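PDB 3N7L: neurotoxin from Clostridium botulinum, which probably binds gangliosides on nerve-cell membranes, being the receptor-binding domain of a botulinum neurotoxin of the mosaic D/C serotype. Local coordinates for residues Asn82-Asn87 with Lys141-Thr146; Ile93-Lys98 with Gly102-Ile107; Val113-Leu116 with Ser122-Asp125; Asn154-Ile159 with Ile164-Val169; Ile181-Asn186 with Arg206-Phe211. One frame throughout, in Å; residues are numbered along the deposited sequence.

Contact 1: residues Asn82-Asn87 with Lys141-Thr146; sequences NKWVSN and KWFFVT
W84 and F143 meet inside the domain at the ends of their rings. The indole atom CZ3 touches the far end of the phenyl ring, 3.7 Å from F143 CZ and equally close to CE2. The six-membered ring of W84 and the F143 ring are tilted by only 28°, yet they have slid so far apart, with centroids 5.8 Å from each other, that they hardly overlap; this is neither a true offset stack nor a T-shaped pair. The two side chains themselves, followed from backbone to ring, run at about a right angle. W84 gets there by setting CG anti to its N (chi1 -179°), which sends the indole inward from the loop, whereas F143 holds CG between N and the carbonyl carbon (chi1 64°). The carbonyl O of K141 lies at the phenyl edge, in the ring plane. W84 is held by NE1 donating to S109 O and by its backbone N on N140 OD1; it is also the centre of an inverse gamma turn with a weak bond from V85 N to K83 O. Y139 packs on both rings, edge-to-face in the case of F143, and L112 touches both from the opposing sheet. A loop tryptophan and a strand phenylalanine thus join the loop after strand 72-82 to strand 143-150 within one aromatic cluster of a concanavalin-like beta sandwich, the lectin-like N-terminal half of this toxin fragment.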
# COMPACT_ATOMS: atom_id res chain seq x y z
N ASN A 82 3.74 6.82 7.68
CA ASN A 82 5.05 6.75 7.08
C ASN A 82 6.18 6.68 8.06
O ASN A 82 6.40 7.57 8.88
CB ASN A 82 5.35 7.87 6.09
CG ASN A 82 6.69 7.67 5.42
OD1 ASN A 82 7.05 6.53 5.08
ND2 ASN A 82 7.45 8.74 5.25
N LYS A 83 6.92 5.59 7.90
CA LYS A 83 8.04 5.22 8.71
C LYS A 83 7.48 4.57 9.95
O LYS A 83 7.80 4.95 11.08
CB LYS A 83 8.93 6.41 9.03
CG LYS A 83 10.37 6.17 8.61
CD LYS A 83 10.44 5.79 7.14
CE LYS A 83 11.85 5.37 6.74
NZ LYS A 83 12.29 4.17 7.52
N TRP A 84 6.61 3.61 9.71
CA TRP A 84 6.01 2.84 10.77
C TRP A 84 7.02 1.71 10.99
O TRP A 84 6.86 0.60 10.48
CB TRP A 84 4.65 2.27 10.35
CG TRP A 84 3.98 1.48 11.44
CD1 TRP A 84 4.43 1.30 12.72
CD2 TRP A 84 2.75 0.75 11.35
NE1 TRP A 84 3.56 0.50 13.42
CE2 TRP A 84 2.52 0.14 12.60
CE3 TRP A 84 1.82 0.54 10.32
CZ2 TRP A 84 1.40 -0.66 12.86
CZ3 TRP A 84 0.70 -0.26 10.58
CH2 TRP A 84 0.51 -0.85 11.84
N VAL A 85 8.08 2.04 11.71
CA VAL A 85 9.13 1.09 12.02
C VAL A 85 8.69 0.15 13.15
O VAL A 85 7.84 0.51 13.96
CB VAL A 85 10.45 1.82 12.38
CG1 VAL A 85 11.01 2.50 11.14
CG2 VAL A 85 10.20 2.86 13.45
N SER A 86 9.28 -1.04 13.18
CA SER A 86 8.93 -2.05 14.17
C SER A 86 9.23 -1.69 15.62
O SER A 86 8.71 -2.32 16.53
CB SER A 86 9.61 -3.38 13.82
OG SER A 86 11.01 -3.29 13.97
N ASN A 87 10.08 -0.69 15.84
CA ASN A 87 10.40 -0.28 17.21
C ASN A 87 9.85 1.11 17.50
O ASN A 87 10.39 1.85 18.32
CB ASN A 87 11.91 -0.31 17.46
CG ASN A 87 12.65 0.77 16.70
OD1 ASN A 87 13.75 1.16 17.08
ND2 ASN A 87 12.06 1.25 15.61
N LYS A 141 2.77 1.51 3.80
CA LYS A 141 1.80 1.49 2.73
C LYS A 141 0.38 1.81 3.19
O LYS A 141 0.05 1.75 4.38
CB LYS A 141 1.81 0.11 2.07
CG LYS A 141 1.41 -1.03 2.99
CD LYS A 141 1.80 -2.40 2.40
CE LYS A 141 3.33 -2.55 2.31
NZ LYS A 141 3.76 -3.83 1.66
N TRP A 142 -0.46 2.19 2.24
CA TRP A 142 -1.85 2.46 2.53
C TRP A 142 -2.49 1.12 2.86
O TRP A 142 -2.18 0.11 2.22
CB TRP A 142 -2.57 3.02 1.29
CG TRP A 142 -2.51 4.50 1.11
CD1 TRP A 142 -1.77 5.19 0.19
CD2 TRP A 142 -3.29 5.47 1.81
NE1 TRP A 142 -2.05 6.53 0.26
CE2 TRP A 142 -2.98 6.73 1.25
CE3 TRP A 142 -4.23 5.40 2.85
CZ2 TRP A 142 -3.58 7.92 1.70
CZ3 TRP A 142 -4.82 6.57 3.30
CH2 TRP A 142 -4.49 7.82 2.73
N PHE A 143 -3.36 1.08 3.87
CA PHE A 143 -4.06 -0.15 4.19
C PHE A 143 -5.47 0.19 4.68
O PHE A 143 -5.71 1.28 5.19
CB PHE A 143 -3.28 -1.05 5.18
CG PHE A 143 -3.07 -0.47 6.54
CD1 PHE A 143 -3.88 -0.85 7.61
CD2 PHE A 143 -2.01 0.41 6.79
CE1 PHE A 143 -3.63 -0.38 8.90
CE2 PHE A 143 -1.76 0.89 8.08
CZ PHE A 143 -2.57 0.49 9.13
N PHE A 144 -6.40 -0.74 4.46
CA PHE A 144 -7.79 -0.54 4.83
C PHE A 144 -8.16 -1.26 6.13
O PHE A 144 -8.06 -2.49 6.22
CB PHE A 144 -8.70 -1.03 3.70
CG PHE A 144 -10.16 -0.76 3.92
CD1 PHE A 144 -10.65 0.54 3.95
CD2 PHE A 144 -11.06 -1.81 4.06
CE1 PHE A 144 -12.01 0.79 4.11
CE2 PHE A 144 -12.42 -1.58 4.22
CZ PHE A 144 -12.90 -0.27 4.24
N VAL A 145 -8.59 -0.48 7.11
CA VAL A 145 -8.96 -1.02 8.41
C VAL A 145 -10.46 -1.15 8.56
O VAL A 145 -11.23 -0.29 8.12
CB VAL A 145 -8.46 -0.10 9.56
CG1 VAL A 145 -8.97 -0.62 10.91
CG2 VAL A 145 -6.95 -0.04 9.56
N THR A 146 -10.89 -2.24 9.18
CA THR A 146 -12.30 -2.44 9.46
C THR A 146 -12.41 -3.08 10.83
O THR A 146 -11.94 -4.20 11.04
CB THR A 146 -13.00 -3.35 8.43
OG1 THR A 146 -12.83 -2.81 7.12
CG2 THR A 146 -14.49 -3.42 8.73

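Contact 2: residues Ile93-Lys98 with Gly102-Ile107; sequences IIDSVK and GWSIGI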
# COMPACT_ATOMS: atom_id res chain seq x y z
N ILE A 93 -3.80 7.74 17.87
CA ILE A 93 -4.03 8.45 16.62
C ILE A 93 -5.48 8.86 16.35
O ILE A 93 -5.74 9.88 15.73
CB ILE A 93 -3.51 7.63 15.42
CG1 ILE A 93 -4.06 6.20 15.49
CG2 ILE A 93 -1.98 7.59 15.45
CD1 ILE A 93 -3.72 5.36 14.27
N ILE A 94 -6.41 8.03 16.81
CA ILE A 94 -7.84 8.30 16.65
C ILE A 94 -8.40 7.97 18.02
O ILE A 94 -8.47 6.80 18.41
CB ILE A 94 -8.47 7.38 15.58
CG1 ILE A 94 -7.70 7.50 14.26
CG2 ILE A 94 -9.93 7.79 15.34
CD1 ILE A 94 -8.18 6.53 13.19
N ASP A 95 -8.80 9.00 18.76
CA ASP A 95 -9.30 8.81 20.11
C ASP A 95 -10.73 9.26 20.34
O ASP A 95 -11.14 10.33 19.89
CB ASP A 95 -8.40 9.55 21.10
CG ASP A 95 -8.74 9.23 22.54
OD1 ASP A 95 -8.40 8.12 22.99
OD2 ASP A 95 -9.36 10.08 23.22
N SER A 96 -11.49 8.44 21.06
CA SER A 96 -12.87 8.78 21.38
C SER A 96 -13.13 8.36 22.83
O SER A 96 -14.04 7.58 23.12
CB SER A 96 -13.83 8.06 20.42
OG SER A 96 -15.12 8.67 20.45
N VAL A 97 -12.28 8.87 23.71
CA VAL A 97 -12.35 8.62 25.15
C VAL A 97 -12.53 9.99 25.80
O VAL A 97 -11.73 10.89 25.55
CB VAL A 97 -11.03 8.00 25.69
CG1 VAL A 97 -11.03 8.02 27.21
CG2 VAL A 97 -10.89 6.57 25.19
N LYS A 98 -13.57 10.15 26.61
CA LYS A 98 -13.81 11.44 27.26
C LYS A 98 -13.42 11.47 28.73
O LYS A 98 -12.57 12.27 29.14
CB LYS A 98 -15.29 11.83 27.10
CG LYS A 98 -15.67 13.10 27.86
CD LYS A 98 -14.76 14.28 27.52
CE LYS A 98 -14.96 15.43 28.49
NZ LYS A 98 -13.99 16.55 28.28
N GLY A 102 -14.65 4.93 26.67
CA GLY A 102 -14.94 5.06 25.26
C GLY A 102 -14.10 4.09 24.45
O GLY A 102 -13.89 2.95 24.87
N TRP A 103 -13.64 4.51 23.28
CA TRP A 103 -12.78 3.65 22.47
C TRP A 103 -11.63 4.45 21.90
O TRP A 103 -11.70 5.68 21.78
CB TRP A 103 -13.57 2.96 21.34
CG TRP A 103 -14.20 3.88 20.33
CD1 TRP A 103 -15.51 4.24 20.25
CD2 TRP A 103 -13.54 4.54 19.23
NE1 TRP A 103 -15.72 5.08 19.18
CE2 TRP A 103 -14.53 5.27 18.53
CE3 TRP A 103 -12.22 4.57 18.76
CZ2 TRP A 103 -14.23 6.03 17.40
CZ3 TRP A 103 -11.93 5.33 17.63
CH2 TRP A 103 -12.93 6.05 16.96
N SER A 104 -10.55 3.76 21.56
CA SER A 104 -9.38 4.44 21.01
C SER A 104 -8.60 3.54 20.07
O SER A 104 -8.65 2.31 20.16
CB SER A 104 -8.46 4.89 22.15
OG SER A 104 -7.39 5.68 21.66
N ILE A 105 -7.88 4.17 19.14
CA ILE A 105 -7.05 3.46 18.18
C ILE A 105 -5.65 4.04 18.29
O ILE A 105 -5.46 5.26 18.20
CB ILE A 105 -7.55 3.66 16.74
CG1 ILE A 105 -8.91 2.97 16.56
CG2 ILE A 105 -6.52 3.08 15.76
CD1 ILE A 105 -9.52 3.16 15.18
N GLY A 106 -4.67 3.17 18.49
CA GLY A 106 -3.30 3.63 18.60
C GLY A 106 -2.33 2.67 17.94
O GLY A 106 -2.73 1.63 17.40
N ILE A 107 -1.06 3.03 17.99
CA ILE A 107 -0.01 2.20 17.43
C ILE A 107 1.17 2.16 18.38
O ILE A 107 1.43 3.11 19.11
CB ILE A 107 0.47 2.73 16.05
CG1 ILE A 107 0.97 4.17 16.20
CG2 ILE A 107 -0.65 2.64 15.02
CD1 ILE A 107 1.49 4.78 14.90
O HOH W 1 -17.81 7.42 19.54
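S96 and W103, a hydrogen-bonded antiparallel pair, form the tight end of this hairpin. The CB of S96 sits over the indole face, 3.7 Å from the centroid of the six-membered ring and displaced toward CE2, in a CH-pi contact, while I94 CG2 comes to the ring edge, 3.8 Å from W103 CH2. Beyond it I94 and I105 lie side by side, pointing the same way, their CB atoms 4.0 Å apart. A classic bulge ends this part: I93 N and I94 N both donate to I105 O, the bond from I93 N being 3.0 Å long.

The other face is more open and polar. There S104 OG donates to the anti lone pair of D95 OD1 at 3.0 Å. The second carboxylate oxygen, D95 OD2, takes V97 N from above the carboxylate plane at 3.2 Å, an Asx turn. On the indole side, a water donates to S96 OG and weakly accepts from W103 NE1; S96 OG is also bonded to T180 O. Strand 95-97 lies between strands 102-108 and 180-187, strand 111-117 flanks 102-108 on its other side, and I75 and F77 of strand 72-82 pack against W103 and I94 respectively from the opposing sheet.

Contact 3: residues Val113-Leu116 with Ser122-Asp125; sequences VFTL and SEQD
A beta hairpin of strands 111-117 and 122-129, part of one sheet of the lectin-like sandwich, brings L116 against Q124 and T115 against D125. L116 and Q124 are its hydrogen-bonded antiparallel pair: L116 N gives an almost straight bond to Q124 O (2.7 Å, 173° at the hydrogen), and Q124 N returns one to L116 O at 2.8 Å. T115 and D125 are the adjoining non-hydrogen-bonded pair, where T115 CA approaches Q124 O at 3.5 Å in a CA-H...O contact.

The two faces differ in character. L116 and Q124 turn inward, toward M155 of the opposing sheet, and the amide of Q124 is held at both ends, NE2 donating to K168 O and OE1 accepting from K170 N, so its flip is fixed by the neighbouring backbone. T115, E123 and D125 occupy the outer face with V113, whose CG2 reaches D125 CB. T115 and D125 lie side by side, pointing the same way. With chi1 at -57° the threonine's two branches are shared out: OG1 packs on D125 CB at 3.6 Å, and CG2 crosses the extended chain of E123 at a slant, 3.5 Å from E123 OE2.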
# COMPACT_ATOMS: atom_id res chain seq x y z
N VAL A 113 -3.66 -1.06 17.46
CA VAL A 113 -4.61 -1.62 18.40
C VAL A 113 -5.86 -0.79 18.68
O VAL A 113 -5.81 0.44 18.80
CB VAL A 113 -3.90 -2.02 19.75
CG1 VAL A 113 -2.50 -1.45 19.78
CG2 VAL A 113 -4.70 -1.57 20.95
N PHE A 114 -6.99 -1.50 18.73
CA PHE A 114 -8.28 -0.89 19.00
C PHE A 114 -8.62 -1.27 20.43
O PHE A 114 -8.61 -2.45 20.80
CB PHE A 114 -9.34 -1.42 18.04
CG PHE A 114 -10.74 -0.99 18.38
CD1 PHE A 114 -11.57 -1.81 19.13
CD2 PHE A 114 -11.22 0.26 18.00
CE1 PHE A 114 -12.86 -1.41 19.49
CE2 PHE A 114 -12.50 0.68 18.35
CZ PHE A 114 -13.32 -0.16 19.10
N THR A 115 -8.92 -0.25 21.24
CA THR A 115 -9.24 -0.46 22.64
C THR A 115 -10.63 -0.00 23.04
O THR A 115 -11.07 1.08 22.67
CB THR A 115 -8.23 0.31 23.54
OG1 THR A 115 -6.90 -0.13 23.23
CG2 THR A 115 -8.52 0.06 25.01
N LEU A 116 -11.31 -0.86 23.79
CA LEU A 116 -12.64 -0.57 24.31
C LEU A 116 -12.32 -0.24 25.77
O LEU A 116 -11.90 -1.12 26.52
CB LEU A 116 -13.51 -1.83 24.21
CG LEU A 116 -14.87 -1.79 23.49
CD1 LEU A 116 -14.83 -0.82 22.32
CD2 LEU A 116 -15.24 -3.20 23.03
N SER A 122 -9.95 -0.42 33.60
CA SER A 122 -10.12 -1.59 32.75
C SER A 122 -10.47 -1.30 31.30
O SER A 122 -11.09 -0.30 30.96
CB SER A 122 -11.18 -2.51 33.35
OG SER A 122 -12.31 -1.77 33.76
N GLU A 123 -10.07 -2.23 30.44
CA GLU A 123 -10.31 -2.10 29.02
C GLU A 123 -10.11 -3.44 28.35
O GLU A 123 -9.65 -4.40 28.97
CB GLU A 123 -9.34 -1.07 28.44
CG GLU A 123 -7.89 -1.48 28.59
CD GLU A 123 -6.93 -0.34 28.32
OE1 GLU A 123 -5.71 -0.60 28.19
OE2 GLU A 123 -7.38 0.82 28.24
N GLN A 124 -10.46 -3.51 27.08
CA GLN A 124 -10.29 -4.73 26.31
C GLN A 124 -9.83 -4.28 24.94
O GLN A 124 -10.36 -3.32 24.38
CB GLN A 124 -11.61 -5.50 26.23
CG GLN A 124 -11.52 -6.81 25.46
CD GLN A 124 -12.78 -7.65 25.60
OE1 GLN A 124 -13.89 -7.12 25.68
NE2 GLN A 124 -12.61 -8.97 25.61
N ASP A 125 -8.84 -4.96 24.39
CA ASP A 125 -8.34 -4.55 23.10
C ASP A 125 -8.06 -5.70 22.16
O ASP A 125 -7.88 -6.84 22.58
CB ASP A 125 -7.09 -3.69 23.27
CG ASP A 125 -5.99 -4.41 24.02
OD1 ASP A 125 -5.26 -3.75 24.79
OD2 ASP A 125 -5.86 -5.64 23.83

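Contact 4: residues Asn154-Ile159 with Ile164-Val169; sequences NMMIYI and IDTIKV
The hairpin of strands 154-159 and 162-168, at one edge of a sheet of the sandwich, pairs M155 with I167 and I157 with D165 by backbone bonds. M155 N donates to I167 O at 2.7 Å, and I167 N returns to M155 O at 2.9 Å. Between these pairs M156 faces T166 without backbone bonds, and T166 CA leans on M155 O in a CA-H...O contact.

M155 and I167 project together to the inner face. The methionine runs out straight and bends only at its last torsion (chi3 -40°), which curls CE back onto I167 CD1 at 3.7 Å; V169 CG2 closes on M155 CB from beyond the strand end. On the outer face M156 and T166 also lie side by side, CG of the methionine 3.6 Å from T166 OG1, while N154 stretches across so that OD1 reaches K168 CA at 3.1 Å. Near the turn I159 CG1 meets I164 CG1 at 3.7 Å, with F356 touching both isoleucines. I164 and D165 both face I157, whose carbonyl accepts from I164 N at 2.9 Å and only weakly from D165 N: a classic beta bulge near the turn end of an antiparallel hairpin.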
# COMPACT_ATOMS: atom_id res chain seq x y z
N ASN A 154 -18.73 -10.50 19.59
CA ASN A 154 -17.29 -10.37 19.43
C ASN A 154 -16.82 -9.02 18.93
O ASN A 154 -17.60 -8.21 18.41
CB ASN A 154 -16.74 -11.42 18.46
CG ASN A 154 -16.99 -12.83 18.92
OD1 ASN A 154 -16.80 -13.16 20.09
ND2 ASN A 154 -17.39 -13.69 17.99
N MET A 155 -15.52 -8.80 19.08
CA MET A 155 -14.82 -7.61 18.65
C MET A 155 -13.91 -8.23 17.58
O MET A 155 -13.23 -9.21 17.87
CB MET A 155 -13.98 -7.06 19.80
CG MET A 155 -13.73 -5.57 19.81
SD MET A 155 -12.51 -5.08 21.05
CE MET A 155 -12.93 -6.10 22.44
N MET A 156 -13.90 -7.68 16.37
CA MET A 156 -13.06 -8.24 15.31
C MET A 156 -12.34 -7.15 14.51
O MET A 156 -12.88 -6.06 14.31
CB MET A 156 -13.91 -9.07 14.34
CG MET A 156 -14.82 -10.09 14.99
SD MET A 156 -15.72 -11.09 13.78
CE MET A 156 -17.02 -9.98 13.29
N ILE A 157 -11.13 -7.44 14.06
CA ILE A 157 -10.40 -6.47 13.27
C ILE A 157 -9.95 -7.09 11.95
O ILE A 157 -9.41 -8.20 11.93
CB ILE A 157 -9.18 -5.87 14.01
CG1 ILE A 157 -8.51 -4.82 13.12
CG2 ILE A 157 -8.17 -6.96 14.37
CD1 ILE A 157 -7.49 -3.97 13.84
N TYR A 158 -10.22 -6.38 10.87
CA TYR A 158 -9.85 -6.82 9.53
C TYR A 158 -8.88 -5.81 8.93
O TYR A 158 -8.94 -4.61 9.21
CB TYR A 158 -11.09 -6.88 8.64
CG TYR A 158 -12.20 -7.80 9.10
CD1 TYR A 158 -12.43 -9.02 8.46
CD2 TYR A 158 -13.06 -7.42 10.14
CE1 TYR A 158 -13.49 -9.85 8.84
CE2 TYR A 158 -14.13 -8.25 10.53
CZ TYR A 158 -14.34 -9.46 9.86
OH TYR A 158 -15.41 -10.26 10.20
N ILE A 159 -7.97 -6.31 8.09
CA ILE A 159 -7.00 -5.47 7.41
C ILE A 159 -7.09 -5.86 5.95
O ILE A 159 -6.93 -7.04 5.61
CB ILE A 159 -5.57 -5.71 7.94
CG1 ILE A 159 -5.49 -5.26 9.41
CG2 ILE A 159 -4.55 -4.95 7.08
CD1 ILE A 159 -5.82 -3.79 9.63
N ILE A 164 -8.18 -10.56 10.90
CA ILE A 164 -6.90 -10.70 11.58
C ILE A 164 -7.04 -11.24 12.99
O ILE A 164 -6.31 -12.15 13.39
CB ILE A 164 -6.16 -9.34 11.64
CG1 ILE A 164 -5.85 -8.85 10.23
CG2 ILE A 164 -4.88 -9.48 12.47
CD1 ILE A 164 -4.89 -9.75 9.47
N ASP A 165 -7.97 -10.70 13.76
CA ASP A 165 -8.15 -11.14 15.13
C ASP A 165 -9.62 -11.00 15.54
O ASP A 165 -10.38 -10.23 14.95
CB ASP A 165 -7.25 -10.30 16.05
CG ASP A 165 -7.15 -10.86 17.46
OD1 ASP A 165 -7.19 -12.10 17.63
OD2 ASP A 165 -7.01 -10.06 18.40
N THR A 166 -10.02 -11.77 16.54
CA THR A 166 -11.39 -11.73 17.02
C THR A 166 -11.44 -12.20 18.46
O THR A 166 -10.76 -13.16 18.82
CB THR A 166 -12.31 -12.63 16.16
OG1 THR A 166 -13.53 -12.89 16.87
CG2 THR A 166 -11.62 -13.95 15.85
N ILE A 167 -12.22 -11.52 19.29
CA ILE A 167 -12.37 -11.90 20.68
C ILE A 167 -13.75 -11.54 21.21
O ILE A 167 -14.37 -10.57 20.78
CB ILE A 167 -11.32 -11.22 21.60
CG1 ILE A 167 -11.64 -9.74 21.77
CG2 ILE A 167 -9.92 -11.38 21.01
CD1 ILE A 167 -10.74 -9.04 22.76
N LYS A 168 -14.23 -12.36 22.14
CA LYS A 168 -15.52 -12.18 22.78
C LYS A 168 -15.45 -10.94 23.68
O LYS A 168 -14.53 -10.81 24.50
CB LYS A 168 -15.84 -13.44 23.60
CG LYS A 168 -17.03 -13.35 24.55
CD LYS A 168 -18.37 -13.27 23.83
CE LYS A 168 -19.52 -13.39 24.85
NZ LYS A 168 -20.89 -13.26 24.24
N VAL A 169 -16.40 -10.03 23.52
CA VAL A 169 -16.43 -8.82 24.33
C VAL A 169 -16.80 -9.20 25.77
O VAL A 169 -17.77 -9.93 25.99
CB VAL A 169 -17.47 -7.81 23.79
CG1 VAL A 169 -17.55 -6.59 24.70
CG2 VAL A 169 -17.07 -7.37 22.38

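Contact 5: residues Ile181-Asn186 with Arg206-Phe211; sequences ITFQMN and RDFYIF
Aromatic contact comes first: F183 drives the edge of its ring into the face of F208. Its CZ stands over the middle of the F208 ring, 3.5 Å from F208 CG, with the planes at 86° and the centroids 4.8 Å apart, a textbook T-shaped pair. F208, with CG anti to its N (chi1 -175°), turns a ring face to the incoming edge.

The aliphatic part lies two residues along each strand, on the same face. I181 and I210 reach for each other tip to tip, CD1 to CD1 at 3.7 Å, and the same I181 CD1 touches F208 CE2 at 4.2 Å from an oblique direction, tying the isoleucine pair to the aromatic one.

Each segment also has a side-chain polar bond of its own, away from this apolar meeting. R206 NE makes a salt bridge to D207 OD2, 2.9 Å long and in the guanidinium plane, while R206 also has a cation-pi contact with W78. On the other strand, N186 ND2 donates to Q184 OE1 at 3.1 Å.

With their axes 11.9 Å apart, the strands face each other across the sandwich core and share no backbone bonds. Strand 180-187 is paired with strands 55-59 and 91-93 in one sheet; strand 202-211 lies between 7-14 and 72-82 in the other, whose L11 and F77 pack beside F183 and F208 respectively.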
# COMPACT_ATOMS: atom_id res chain seq x y z
N ILE A 181 -14.64 12.48 18.39
CA ILE A 181 -13.54 11.68 17.87
C ILE A 181 -12.43 12.65 17.48
O ILE A 181 -12.65 13.57 16.69
CB ILE A 181 -13.96 10.86 16.63
CG1 ILE A 181 -15.14 9.95 16.99
CG2 ILE A 181 -12.78 10.00 16.15
CD1 ILE A 181 -15.75 9.27 15.79
N THR A 182 -11.25 12.44 18.04
CA THR A 182 -10.12 13.31 17.77
C THR A 182 -8.99 12.60 17.02
O THR A 182 -8.41 11.64 17.52
CB THR A 182 -9.55 13.88 19.08
OG1 THR A 182 -10.57 14.63 19.76
CG2 THR A 182 -8.36 14.79 18.80
N PHE A 183 -8.71 13.09 15.81
CA PHE A 183 -7.63 12.56 14.98
C PHE A 183 -6.40 13.41 15.26
O PHE A 183 -6.36 14.59 14.93
CB PHE A 183 -8.00 12.67 13.49
CG PHE A 183 -9.12 11.76 13.07
CD1 PHE A 183 -8.86 10.59 12.36
CD2 PHE A 183 -10.44 12.09 13.35
CE1 PHE A 183 -9.90 9.76 11.94
CE2 PHE A 183 -11.49 11.27 12.93
CZ PHE A 183 -11.22 10.10 12.22
N GLN A 184 -5.39 12.82 15.90
CA GLN A 184 -4.18 13.54 16.23
C GLN A 184 -3.13 12.57 16.72
O GLN A 184 -3.43 11.66 17.50
CB GLN A 184 -4.47 14.60 17.31
CG GLN A 184 -3.26 15.39 17.78
CD GLN A 184 -3.62 16.48 18.78
OE1 GLN A 184 -4.19 16.21 19.83
NE2 GLN A 184 -3.28 17.72 18.45
N MET A 185 -1.90 12.74 16.26
CA MET A 185 -0.82 11.86 16.67
C MET A 185 -0.21 12.33 17.99
O MET A 185 0.61 13.26 18.02
CB MET A 185 0.24 11.80 15.58
CG MET A 185 -0.36 11.44 14.24
SD MET A 185 0.87 11.06 13.02
CE MET A 185 1.23 9.36 13.45
N ASN A 186 -0.62 11.67 19.07
CA ASN A 186 -0.14 12.01 20.41
C ASN A 186 0.69 10.90 21.03
O ASN A 186 0.24 9.77 21.19
CB ASN A 186 -1.32 12.34 21.32
CG ASN A 186 -2.14 13.49 20.81
OD1 ASN A 186 -1.61 14.48 20.33
ND2 ASN A 186 -3.46 13.37 20.92
N ARG A 206 -8.21 8.55 5.03
CA ARG A 206 -9.11 8.73 3.92
C ARG A 206 -10.41 7.94 4.16
O ARG A 206 -10.37 6.80 4.60
CB ARG A 206 -8.40 8.25 2.65
CG ARG A 206 -9.28 8.06 1.47
CD ARG A 206 -8.80 6.90 0.63
NE ARG A 206 -9.96 6.29 0.01
CZ ARG A 206 -9.94 5.33 -0.90
NH1 ARG A 206 -11.09 4.88 -1.36
NH2 ARG A 206 -8.80 4.83 -1.35
N ASP A 207 -11.55 8.58 3.89
CA ASP A 207 -12.87 7.95 4.05
C ASP A 207 -13.11 7.22 5.37
O ASP A 207 -13.23 5.99 5.40
CB ASP A 207 -13.14 7.00 2.88
CG ASP A 207 -13.30 7.73 1.55
OD1 ASP A 207 -14.18 8.61 1.45
OD2 ASP A 207 -12.54 7.44 0.60
N PHE A 208 -13.18 7.97 6.46
CA PHE A 208 -13.42 7.39 7.78
C PHE A 208 -14.93 7.25 7.96
O PHE A 208 -15.66 8.25 8.02
CB PHE A 208 -12.86 8.31 8.86
CG PHE A 208 -12.95 7.73 10.25
CD1 PHE A 208 -11.92 6.95 10.76
CD2 PHE A 208 -14.07 7.97 11.04
CE1 PHE A 208 -12.00 6.41 12.04
CE2 PHE A 208 -14.16 7.43 12.33
CZ PHE A 208 -13.13 6.65 12.83
N TYR A 209 -15.40 6.01 8.06
CA TYR A 209 -16.83 5.73 8.22
C TYR A 209 -17.15 4.98 9.52
O TYR A 209 -16.31 4.29 10.08
CB TYR A 209 -17.33 4.84 7.08
CG TYR A 209 -17.15 5.36 5.67
CD1 TYR A 209 -17.38 4.51 4.58
CD2 TYR A 209 -16.78 6.68 5.40
CE1 TYR A 209 -17.25 4.96 3.27
CE2 TYR A 209 -16.65 7.14 4.09
CZ TYR A 209 -16.89 6.27 3.03
OH TYR A 209 -16.75 6.69 1.72
N ILE A 210 -18.39 5.13 9.97
CA ILE A 210 -18.87 4.41 11.15
C ILE A 210 -20.28 3.92 10.80
O ILE A 210 -21.12 4.70 10.33
CB ILE A 210 -18.91 5.28 12.42
CG1 ILE A 210 -17.49 5.63 12.86
CG2 ILE A 210 -19.61 4.52 13.55
CD1 ILE A 210 -17.40 6.43 14.14
N PHE A 211 -20.52 2.63 11.01
CA PHE A 211 -21.81 2.02 10.70
C PHE A 211 -22.49 1.53 11.98
O PHE A 211 -21.84 1.00 12.88
CB PHE A 211 -21.61 0.82 9.76
CG PHE A 211 -21.04 1.19 8.42
CD1 PHE A 211 -21.88 1.54 7.37
CD2 PHE A 211 -19.66 1.19 8.22
CE1 PHE A 211 -21.35 1.88 6.12
CE2 PHE A 211 -19.12 1.52 6.98
CZ PHE A 211 -19.97 1.87 5.93

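In the fold
From the N terminus, contact 1 opens first, at the loop after strand 72-82, and closes at strand 143-150. Within that span lie two local hairpins in series: contact 2 closes after three intervening residues, and contact 3 follows at once, bonded to it through strands 102-108 and 111-117. Contact 4 comes next, a hairpin continuing the other sheet from strand 143-150; it meets contact 3 across the core around Q124. Contact 5 closes last, spanning both sheets; its strand 180-187 is hydrogen-bonded to residues 93-98 of contact 2. None of the loops cross. Contacts 2, 3 and 4 build sheets, whereas contact 1 packs a loop against strand 143-150 and contact 5 joins the two sheets across the core.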